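PDB 3NWR: A rubisco-like protein from Burkholderia fungorum, which probably catalyses an enolate-forming reaction related to that of rubisco, although its exact substrate and physiological role are not established. Local coordinates for residues A386-S397 and E420-F428; L134-P145 and L343-V351. All blocks are in the same frame, centred on the assembly; numbering follows the deposited sequence.

Contact 1: residues A386-S397 and E420-F428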
loop_
_atom_site.group_PDB
_atom_site.type_symbol
_atom_site.label_atom_id
_atom_site.label_comp_id
_atom_site.label_asym_id
_atom_site.label_seq_id
_atom_site.Cartn_x
_atom_site.Cartn_y
_atom_site.Cartn_z
ATOM N N ALA A 386 1.374 -31.010 13.447
ATOM C CA ALA A 386 0.470 -31.570 14.449
ATOM C C ALA A 386 0.010 -32.991 14.108
ATOM O O ALA A 386 -0.886 -33.535 14.760
ATOM C CB ALA A 386 -0.728 -30.648 14.660
ATOM N N HIS A 387 0.618 -33.598 13.093
ATOM C CA HIS A 387 0.311 -34.993 12.784
ATOM C C HIS A 387 0.556 -35.830 14.040
ATOM O O HIS A 387 1.571 -35.657 14.711
ATOM C CB HIS A 387 1.183 -35.497 11.633
ATOM C CG HIS A 387 0.753 -36.825 11.086
ATOM N ND1 HIS A 387 0.927 -38.004 11.775
ATOM C CD2 HIS A 387 0.166 -37.160 9.911
ATOM C CE1 HIS A 387 0.465 -39.008 11.053
ATOM N NE2 HIS A 387 -0.010 -38.523 9.919
ATOM N N PRO A 388 -0.375 -36.742 14.362
ATOM C CA PRO A 388 -0.321 -37.542 15.597
ATOM C C PRO A 388 0.975 -38.333 15.756
ATOM O O PRO A 388 1.353 -38.667 16.880
ATOM C CB PRO A 388 -1.484 -38.526 15.432
ATOM C CG PRO A 388 -2.391 -37.901 14.456
ATOM C CD PRO A 388 -1.551 -37.068 13.537
ATOM N N ASP A 389 1.641 -38.638 14.649
ATOM C CA ASP A 389 2.825 -39.486 14.684
ATOM C C ASP A 389 4.099 -38.683 14.468
ATOM O O ASP A 389 5.168 -39.253 14.254
ATOM C CB ASP A 389 2.719 -40.598 13.638
ATOM C CG ASP A 389 1.494 -41.474 13.846
ATOM O OD1 ASP A 389 1.202 -41.821 15.011
ATOM O OD2 ASP A 389 0.823 -41.811 12.847
ATOM N N GLY A 390 3.981 -37.360 14.512
ATOM C CA GLY A 390 5.146 -36.502 14.416
ATOM C C GLY A 390 5.251 -35.740 13.107
ATOM O O GLY A 390 4.600 -36.086 12.117
ATOM N N PRO A 391 6.082 -34.695 13.093
ATOM C CA PRO A 391 6.249 -33.850 11.908
ATOM C C PRO A 391 6.746 -34.621 10.684
ATOM O O PRO A 391 6.332 -34.310 9.562
ATOM C CB PRO A 391 7.293 -32.820 12.357
ATOM C CG PRO A 391 7.151 -32.771 13.836
ATOM C CD PRO A 391 6.815 -34.171 14.257
ATOM N N ALA A 392 7.626 -35.597 10.876
ATOM C CA ALA A 392 8.092 -36.378 9.737
ATOM C C ALA A 392 6.909 -37.131 9.129
ATOM O O ALA A 392 6.736 -37.142 7.914
ATOM C CB ALA A 392 9.202 -37.332 10.146
ATOM N N ALA A 393 6.076 -37.725 9.977
ATOM C CA ALA A 393 4.875 -38.402 9.500
ATOM C C ALA A 393 3.948 -37.407 8.802
ATOM O O ALA A 393 3.302 -37.737 7.796
ATOM C CB ALA A 393 4.154 -39.091 10.654
ATOM N N GLY A 394 3.895 -36.188 9.331
ATOM C CA GLY A 394 3.096 -35.132 8.734
ATOM C C GLY A 394 3.538 -34.809 7.318
ATOM O O GLY A 394 2.729 -34.758 6.385
ATOM N N VAL A 395 4.833 -34.580 7.144
ATOM C CA VAL A 395 5.354 -34.316 5.812
ATOM C C VAL A 395 5.043 -35.494 4.896
ATOM O O VAL A 395 4.620 -35.321 3.754
ATOM C CB VAL A 395 6.860 -34.011 5.842
ATOM C CG1 VAL A 395 7.403 -33.879 4.430
ATOM C CG2 VAL A 395 7.115 -32.725 6.652
ATOM N N THR A 396 5.227 -36.702 5.412
ATOM C CA THR A 396 4.966 -37.883 4.608
ATOM C C THR A 396 3.497 -37.971 4.206
ATOM O O THR A 396 3.189 -38.327 3.072
ATOM C CB THR A 396 5.414 -39.151 5.344
ATOM O OG1 THR A 396 6.838 -39.093 5.509
ATOM C CG2 THR A 396 5.050 -40.410 4.545
ATOM N N SER A 397 2.592 -37.627 5.117
ATOM C CA SER A 397 1.168 -37.655 4.780
ATOM C C SER A 397 0.869 -36.708 3.616
ATOM O O SER A 397 0.079 -37.023 2.724
ATOM C CB SER A 397 0.292 -37.329 5.997
ATOM O OG SER A 397 0.307 -35.953 6.338
ATOM N N GLU A 420 0.627 -43.087 7.031
ATOM C CA GLU A 420 0.755 -41.692 7.432
ATOM C C GLU A 420 -0.433 -40.878 6.931
ATOM O O GLU A 420 -1.025 -40.097 7.676
ATOM C CB GLU A 420 2.071 -41.113 6.908
ATOM C CG GLU A 420 3.312 -41.640 7.626
ATOM C CD GLU A 420 3.858 -42.934 7.032
ATOM O OE1 GLU A 420 3.214 -43.533 6.144
ATOM O OE2 GLU A 420 4.954 -43.352 7.461
ATOM N N LEU A 421 -0.770 -41.073 5.661
ATOM C CA LEU A 421 -1.939 -40.439 5.056
ATOM C C LEU A 421 -3.245 -40.848 5.746
ATOM O O LEU A 421 -4.084 -40.007 6.082
ATOM C CB LEU A 421 -2.002 -40.782 3.566
ATOM C CG LEU A 421 -3.208 -40.243 2.797
ATOM C CD1 LEU A 421 -3.270 -38.705 2.897
ATOM C CD2 LEU A 421 -3.147 -40.683 1.349
ATOM N N ARG A 422 -3.414 -42.149 5.965
ATOM C CA ARG A 422 -4.622 -42.655 6.616
ATOM C C ARG A 422 -4.797 -42.023 7.999
ATOM O O ARG A 422 -5.890 -41.571 8.364
ATOM C CB ARG A 422 -4.561 -44.182 6.721
ATOM C CG ARG A 422 -5.878 -44.832 7.123
ATOM C CD ARG A 422 -5.802 -46.347 6.960
ATOM N NE ARG A 422 -4.794 -46.951 7.829
ATOM C CZ ARG A 422 -3.668 -47.527 7.404
ATOM N NH1 ARG A 422 -3.377 -47.584 6.105
ATOM N NH2 ARG A 422 -2.825 -48.054 8.285
ATOM N N ARG A 423 -3.707 -41.968 8.759
ATOM C CA ARG A 423 -3.731 -41.360 10.087
ATOM C C ARG A 423 -4.062 -39.866 10.033
ATOM O O ARG A 423 -4.777 -39.346 10.878
ATOM C CB ARG A 423 -2.387 -41.580 10.788
ATOM C CG ARG A 423 -2.123 -43.018 11.182
ATOM C CD ARG A 423 -2.979 -43.404 12.370
ATOM N NE ARG A 423 -2.649 -42.612 13.553
ATOM C CZ ARG A 423 -1.804 -43.003 14.502
ATOM N NH1 ARG A 423 -1.200 -44.180 14.407
ATOM N NH2 ARG A 423 -1.563 -42.219 15.546
ATOM N N ALA A 424 -3.535 -39.175 9.028
ATOM C CA ALA A 424 -3.827 -37.758 8.862
ATOM C C ALA A 424 -5.311 -37.537 8.585
ATOM O O ALA A 424 -5.944 -36.664 9.182
ATOM C CB ALA A 424 -2.989 -37.185 7.731
ATOM N N LEU A 425 -5.872 -38.331 7.680
ATOM C CA LEU A 425 -7.271 -38.139 7.303
ATOM C C LEU A 425 -8.192 -38.371 8.494
ATOM O O LEU A 425 -9.192 -37.675 8.664
ATOM C CB LEU A 425 -7.639 -39.060 6.141
ATOM C CG LEU A 425 -6.920 -38.740 4.824
ATOM C CD1 LEU A 425 -7.194 -39.808 3.770
ATOM C CD2 LEU A 425 -7.316 -37.350 4.310
ATOM N N ALA A 426 -7.842 -39.348 9.321
ATOM C CA ALA A 426 -8.628 -39.652 10.512
ATOM C C ALA A 426 -8.508 -38.556 11.574
ATOM O O ALA A 426 -9.488 -38.193 12.225
ATOM C CB ALA A 426 -8.205 -40.998 11.088
ATOM N N PHE A 427 -7.298 -38.028 11.737
ATOM C CA PHE A 427 -7.020 -37.062 12.797
ATOM C C PHE A 427 -7.547 -35.660 12.499
ATOM O O PHE A 427 -8.204 -35.039 13.338
ATOM C CB PHE A 427 -5.519 -37.006 13.079
ATOM C CG PHE A 427 -5.144 -36.030 14.159
ATOM C CD1 PHE A 427 -5.217 -36.396 15.495
ATOM C CD2 PHE A 427 -4.712 -34.754 13.843
ATOM C CE1 PHE A 427 -4.871 -35.503 16.492
ATOM C CE2 PHE A 427 -4.367 -33.857 14.835
ATOM C CZ PHE A 427 -4.444 -34.233 16.160
ATOM N N PHE A 428 -7.245 -35.155 11.309
ATOM C CA PHE A 428 -7.662 -33.811 10.931
ATOM C C PHE A 428 -9.095 -33.810 10.408
ATOM O O PHE A 428 -9.711 -32.751 10.282
ATOM C CB PHE A 428 -6.714 -33.217 9.879
ATOM C CG PHE A 428 -5.301 -33.035 10.364
ATOM C CD1 PHE A 428 -4.980 -32.013 11.240
ATOM C CD2 PHE A 428 -4.291 -33.878 9.928
ATOM C CE1 PHE A 428 -3.682 -31.842 11.683
ATOM C CE2 PHE A 428 -2.988 -33.706 10.361
ATOM C CZ PHE A 428 -2.688 -32.684 11.245
HETATM O O HOH W 1 7.122 -40.841 7.761
#
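Where S397 rests on E420 and A424, helix 391-397 crosses helix 420-427 almost perpendicularly, with a signed angle of -96° and axes approaching to 8.4 Å, and the turn H387-G390 that leads into the first helix leans on the rest of the second. Small side chains suit this close crossing: the CB atoms of S397 and A424 lie 3.7 Å apart, while S397 OG turns back to bond G394 O. Beside them T396 CG2 presses on the CG and CD of E420, whose bent chain carries OE1 to Q400. A water links T396 OG1 to E420 OE2, weakly at the latter.

The turn supplies the polar part. H387 has CG anti to its own nitrogen (chi1 -169°), which swings the ring across to the helix; NE2 then donates an almost straight bond (173°) to E420 O at 2.9 Å, with the acceptor in the ring plane. That carbonyl also takes the helical N-H of A424 from the opposite face of its plane. ND1 accepts from D389 N at 3.0 Å. P388 CD and A393 CB lie over opposite faces of the imidazole, each toward its rim; with a bond at both nitrogens, this should hold the ring's rotation. D389 OD1 meets R423 NH2 at 2.8 Å in a salt bridge made over the guanidinium face, the carboxylate standing nearly upright on it. P388 lays CG 3.3 Å from F427 CG, its CD making a CH-pi contact over that ring's face.

With ND1 accepting and NE2 donating, H387 is probably a neutral imidazole. The histidine joins turn and helix through directional bonds, while the D389-R423 ion pair, at the exposed side, ties the same turn to helix 420-427, beside the crossing with the last barrel helix.

Contact 2: residues L134-P145 and L343-V351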
loop_
_atom_site.group_PDB
_atom_site.type_symbol
_atom_site.label_atom_id
_atom_site.label_comp_id
_atom_site.label_asym_id
_atom_site.label_seq_id
_atom_site.Cartn_x
_atom_site.Cartn_y
_atom_site.Cartn_z
ATOM N N LEU A 134 -1.321 -5.312 -20.360
ATOM C CA LEU A 134 -0.155 -4.585 -20.841
ATOM C C LEU A 134 0.420 -5.260 -22.082
ATOM O O LEU A 134 0.448 -6.486 -22.164
ATOM C CB LEU A 134 0.923 -4.550 -19.747
ATOM C CG LEU A 134 0.816 -3.465 -18.657
ATOM C CD1 LEU A 134 -0.500 -3.527 -17.910
ATOM C CD2 LEU A 134 1.974 -3.577 -17.669
ATOM N N PRO A 135 0.898 -4.460 -23.048
ATOM C CA PRO A 135 1.600 -5.047 -24.196
ATOM C C PRO A 135 2.902 -5.675 -23.748
ATOM O O PRO A 135 3.528 -5.195 -22.801
ATOM C CB PRO A 135 1.908 -3.835 -25.092
ATOM C CG PRO A 135 1.038 -2.724 -24.599
ATOM C CD PRO A 135 0.797 -2.995 -23.138
ATOM N N ALA A 136 3.313 -6.744 -24.425
ATOM C CA ALA A 136 4.570 -7.408 -24.110
ATOM C C ALA A 136 5.767 -6.459 -24.156
ATOM O O ALA A 136 6.662 -6.535 -23.315
ATOM C CB ALA A 136 4.792 -8.585 -25.064
ATOM N N SER A 137 5.792 -5.574 -25.147
ATOM C CA SER A 137 6.911 -4.648 -25.302
ATOM C C SER A 137 7.023 -3.682 -24.124
ATOM O O SER A 137 8.110 -3.217 -23.792
ATOM C CB SER A 137 6.799 -3.877 -26.622
ATOM O OG SER A 137 5.576 -3.158 -26.713
ATOM N N TYR A 138 5.891 -3.379 -23.500
ATOM C CA TYR A 138 5.894 -2.538 -22.305
ATOM C C TYR A 138 6.327 -3.354 -21.083
ATOM O O TYR A 138 7.176 -2.921 -20.296
ATOM C CB TYR A 138 4.505 -1.936 -22.093
ATOM C CG TYR A 138 4.386 -0.932 -20.968
ATOM C CD1 TYR A 138 5.154 0.233 -20.950
ATOM C CD2 TYR A 138 3.464 -1.127 -19.940
ATOM C CE1 TYR A 138 5.020 1.169 -19.920
ATOM C CE2 TYR A 138 3.329 -0.204 -18.909
ATOM C CZ TYR A 138 4.110 0.937 -18.906
ATOM O OH TYR A 138 3.972 1.862 -17.889
ATOM N N ARG A 139 5.751 -4.539 -20.927
ATOM C CA ARG A 139 6.125 -5.426 -19.821
ATOM C C ARG A 139 7.637 -5.661 -19.771
ATOM O O ARG A 139 8.244 -5.729 -18.698
ATOM C CB ARG A 139 5.378 -6.758 -19.949
ATOM C CG ARG A 139 5.435 -7.664 -18.718
ATOM C CD ARG A 139 6.636 -8.611 -18.744
ATOM N NE ARG A 139 6.742 -9.353 -17.489
ATOM C CZ ARG A 139 7.380 -8.895 -16.417
ATOM N NH1 ARG A 139 7.978 -7.704 -16.460
ATOM N NH2 ARG A 139 7.427 -9.617 -15.301
ATOM N N ALA A 140 8.240 -5.774 -20.948
ATOM C CA ALA A 140 9.672 -6.009 -21.068
ATOM C C ALA A 140 10.533 -4.897 -20.471
ATOM O O ALA A 140 11.714 -5.108 -20.208
ATOM C CB ALA A 140 10.044 -6.230 -22.550
ATOM N N ARG A 141 9.949 -3.719 -20.259
ATOM C CA ARG A 141 10.704 -2.578 -19.767
ATOM C C ARG A 141 10.751 -2.560 -18.243
ATOM O O ARG A 141 11.372 -1.690 -17.644
ATOM C CB ARG A 141 10.114 -1.275 -20.311
ATOM C CG ARG A 141 10.185 -1.186 -21.834
ATOM C CD ARG A 141 9.268 -0.099 -22.385
ATOM N NE ARG A 141 9.677 1.240 -21.974
ATOM C CZ ARG A 141 8.948 2.337 -22.163
ATOM N NH1 ARG A 141 7.759 2.268 -22.755
ATOM N NH2 ARG A 141 9.408 3.511 -21.751
ATOM N N PHE A 142 10.104 -3.545 -17.630
ATOM C CA PHE A 142 10.174 -3.709 -16.180
ATOM C C PHE A 142 11.065 -4.902 -15.844
ATOM O O PHE A 142 11.975 -5.224 -16.608
ATOM C CB PHE A 142 8.761 -3.840 -15.606
ATOM C CG PHE A 142 7.903 -2.624 -15.856
ATOM C CD1 PHE A 142 7.794 -1.628 -14.899
ATOM C CD2 PHE A 142 7.231 -2.467 -17.057
ATOM C CE1 PHE A 142 7.006 -0.500 -15.126
ATOM C CE2 PHE A 142 6.437 -1.342 -17.302
ATOM C CZ PHE A 142 6.324 -0.352 -16.330
ATOM N N GLU A 143 10.835 -5.547 -14.707
ATOM C CA GLU A 143 11.675 -6.667 -14.318
ATOM C C GLU A 143 10.963 -7.999 -14.482
ATOM O O GLU A 143 9.786 -8.125 -14.152
ATOM C CB GLU A 143 12.146 -6.498 -12.871
ATOM C CG GLU A 143 13.129 -5.342 -12.689
ATOM C CD GLU A 143 14.474 -5.629 -13.346
ATOM O OE1 GLU A 143 14.860 -6.807 -13.411
ATOM O OE2 GLU A 143 15.146 -4.678 -13.794
ATOM N N LEU A 144 11.700 -8.992 -14.980
ATOM C CA LEU A 144 11.210 -10.362 -15.061
ATOM C C LEU A 144 11.599 -11.126 -13.804
ATOM O O LEU A 144 12.577 -10.782 -13.145
ATOM C CB LEU A 144 11.842 -11.055 -16.270
ATOM C CG LEU A 144 11.446 -10.487 -17.629
ATOM C CD1 LEU A 144 12.362 -11.044 -18.719
ATOM C CD2 LEU A 144 9.993 -10.808 -17.928
ATOM N N PRO A 145 10.847 -12.186 -13.483
ATOM C CA PRO A 145 11.295 -13.052 -12.391
ATOM C C PRO A 145 12.657 -13.644 -12.755
ATOM O O PRO A 145 12.846 -14.123 -13.880
ATOM C CB PRO A 145 10.235 -14.155 -12.337
ATOM C CG PRO A 145 9.450 -14.041 -13.597
ATOM C CD PRO A 145 9.628 -12.675 -14.149
ATOM N N LEU A 343 2.058 -12.476 -18.358
ATOM C CA LEU A 343 1.460 -11.145 -18.384
ATOM C C LEU A 343 1.100 -10.710 -19.807
ATOM O O LEU A 343 0.138 -9.971 -20.013
ATOM C CB LEU A 343 2.384 -10.110 -17.720
ATOM C CG LEU A 343 2.624 -10.247 -16.208
ATOM C CD1 LEU A 343 3.395 -9.048 -15.660
ATOM C CD2 LEU A 343 1.302 -10.423 -15.464
ATOM N N ALA A 344 1.878 -11.164 -20.784
ATOM C CA ALA A 344 1.604 -10.839 -22.183
ATOM C C ALA A 344 2.087 -11.970 -23.076
ATOM O O ALA A 344 2.898 -12.792 -22.659
ATOM C CB ALA A 344 2.268 -9.523 -22.579
ATOM N N ALA A 345 1.579 -12.008 -24.303
ATOM C CA ALA A 345 1.946 -13.068 -25.236
ATOM C C ALA A 345 3.457 -13.226 -25.358
ATOM O O ALA A 345 4.175 -12.265 -25.624
ATOM C CB ALA A 345 1.326 -12.814 -26.606
ATOM N N GLY A 346 3.932 -14.449 -25.145
ATOM C CA GLY A 346 5.330 -14.781 -25.344
ATOM C C GLY A 346 6.328 -14.320 -24.291
ATOM O O GLY A 346 7.534 -14.428 -24.500
ATOM N N CYS A 347 5.824 -13.818 -23.168
ATOM C CA CYS A 347 6.688 -13.287 -22.111
ATOM C C CYS A 347 7.340 -14.372 -21.255
ATOM O O CYS A 347 8.450 -14.187 -20.745
ATOM C CB CYS A 347 5.913 -12.309 -21.221
ATOM S SG CYS A 347 5.620 -10.705 -21.985
ATOM N N ASP A 348 6.648 -15.494 -21.096
ATOM C CA ASP A 348 7.143 -16.610 -20.274
ATOM C C ASP A 348 7.609 -16.160 -18.883
ATOM O O ASP A 348 8.723 -16.464 -18.450
ATOM C CB ASP A 348 8.281 -17.342 -20.992
ATOM C CG ASP A 348 8.723 -18.598 -20.259
ATOM O OD1 ASP A 348 7.850 -19.302 -19.705
ATOM O OD2 ASP A 348 9.941 -18.881 -20.237
ATOM N N ASP A 349 6.737 -15.450 -18.180
ATOM C CA ASP A 349 7.098 -14.805 -16.930
ATOM C C ASP A 349 6.208 -15.244 -15.756
ATOM O O ASP A 349 5.966 -14.475 -14.821
ATOM C CB ASP A 349 7.004 -13.289 -17.112
ATOM C CG ASP A 349 5.605 -12.834 -17.504
ATOM O OD1 ASP A 349 4.700 -13.681 -17.609
ATOM O OD2 ASP A 349 5.404 -11.621 -17.710
ATOM N N ALA A 350 5.713 -16.473 -15.799
ATOM C CA ALA A 350 4.874 -16.970 -14.713
ATOM C C ALA A 350 5.621 -16.952 -13.385
ATOM O O ALA A 350 6.854 -17.031 -13.347
ATOM C CB ALA A 350 4.357 -18.386 -15.027
ATOM N N VAL A 351 4.869 -16.828 -12.298
ATOM C CA VAL A 351 5.447 -16.905 -10.962
ATOM C C VAL A 351 4.860 -18.103 -10.231
ATOM O O VAL A 351 3.822 -18.648 -10.623
ATOM C CB VAL A 351 5.229 -15.605 -10.150
ATOM C CG1 VAL A 351 5.939 -14.432 -10.830
ATOM C CG2 VAL A 351 3.737 -15.320 -9.953
HETATM O O HOH W 2 -0.603 -7.621 -18.830
HETATM O O HOH W 3 6.063 -11.951 -14.033
#
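A136 and A344 meet as two small knobs: the CB of A344 pushes into the first turn of helix 136-139, 3.5 Å from A136 CA, which is tighter than an ordinary carbon contact. A136 CB in turn fits against the A344-C347 turn, between A344 CB and the carbonyl oxygen of A345. The SG of C347 also touches A136 CB, less certainly, being modelled in two conformers. Beside this pair a water takes the N-H of L134 and donates to L343 O.

The main projection is R139. Its CG stands anti to the backbone nitrogen (chi1 -167°) and the chain then bends at chi2, carrying the guanidinium into a slot between two leucines: L144 CD2 sits over the centre of one face, 3.5 Å above the plane, and L343 CD1 lies over the opposite face, 3.8 Å from R139 NE. Leucine suits both places, since its methyls cover the flat cation without competing for its N-H groups. Those point at the rim. NE gives a salt-bridge hydrogen bond of 2.6 Å to D349 OD2, in the guanidinium plane and on the oxygen's anti lone pair; NH1 and NH2 both reach E143 O, and NH2 shares a water with D349 O. D349 is itself positioned by the L343 N-H, which bonds OD1 at 3.0 Å, and by a salt bridge to R309. Farther along, the P145 ring lies obliquely across D349, CG 3.7 Å from D349 O.

The arrangement is an interdomain joint of the rubisco fold: the linker leaving the antiparallel sheet of the N-terminal domain packs on a helix-to-strand loop of the TIM barrel, at the barrel end opposite that of the active site in such enzymes.

How the contacts relate
From the N terminus, the chain first builds the antiparallel sheet, and its last strand, 126-133, runs straight into 134-145. Contact 2 pairs that linker with 343-351, closing a long loop that takes in most of the parallel barrel strands and their helices; it ties the N-terminal domain to the barrel. Contact 1 opens only afterwards, beyond strand 377-379, and closes a short, mostly helical loop between 386-397 and the chain's modelled end at 420-428. The two therefore follow in series, neither nesting nor crossing. Their centres lie 41 Å apart on opposite sides of the chain's centre: one joins domains, the other packs the C-terminal helices together.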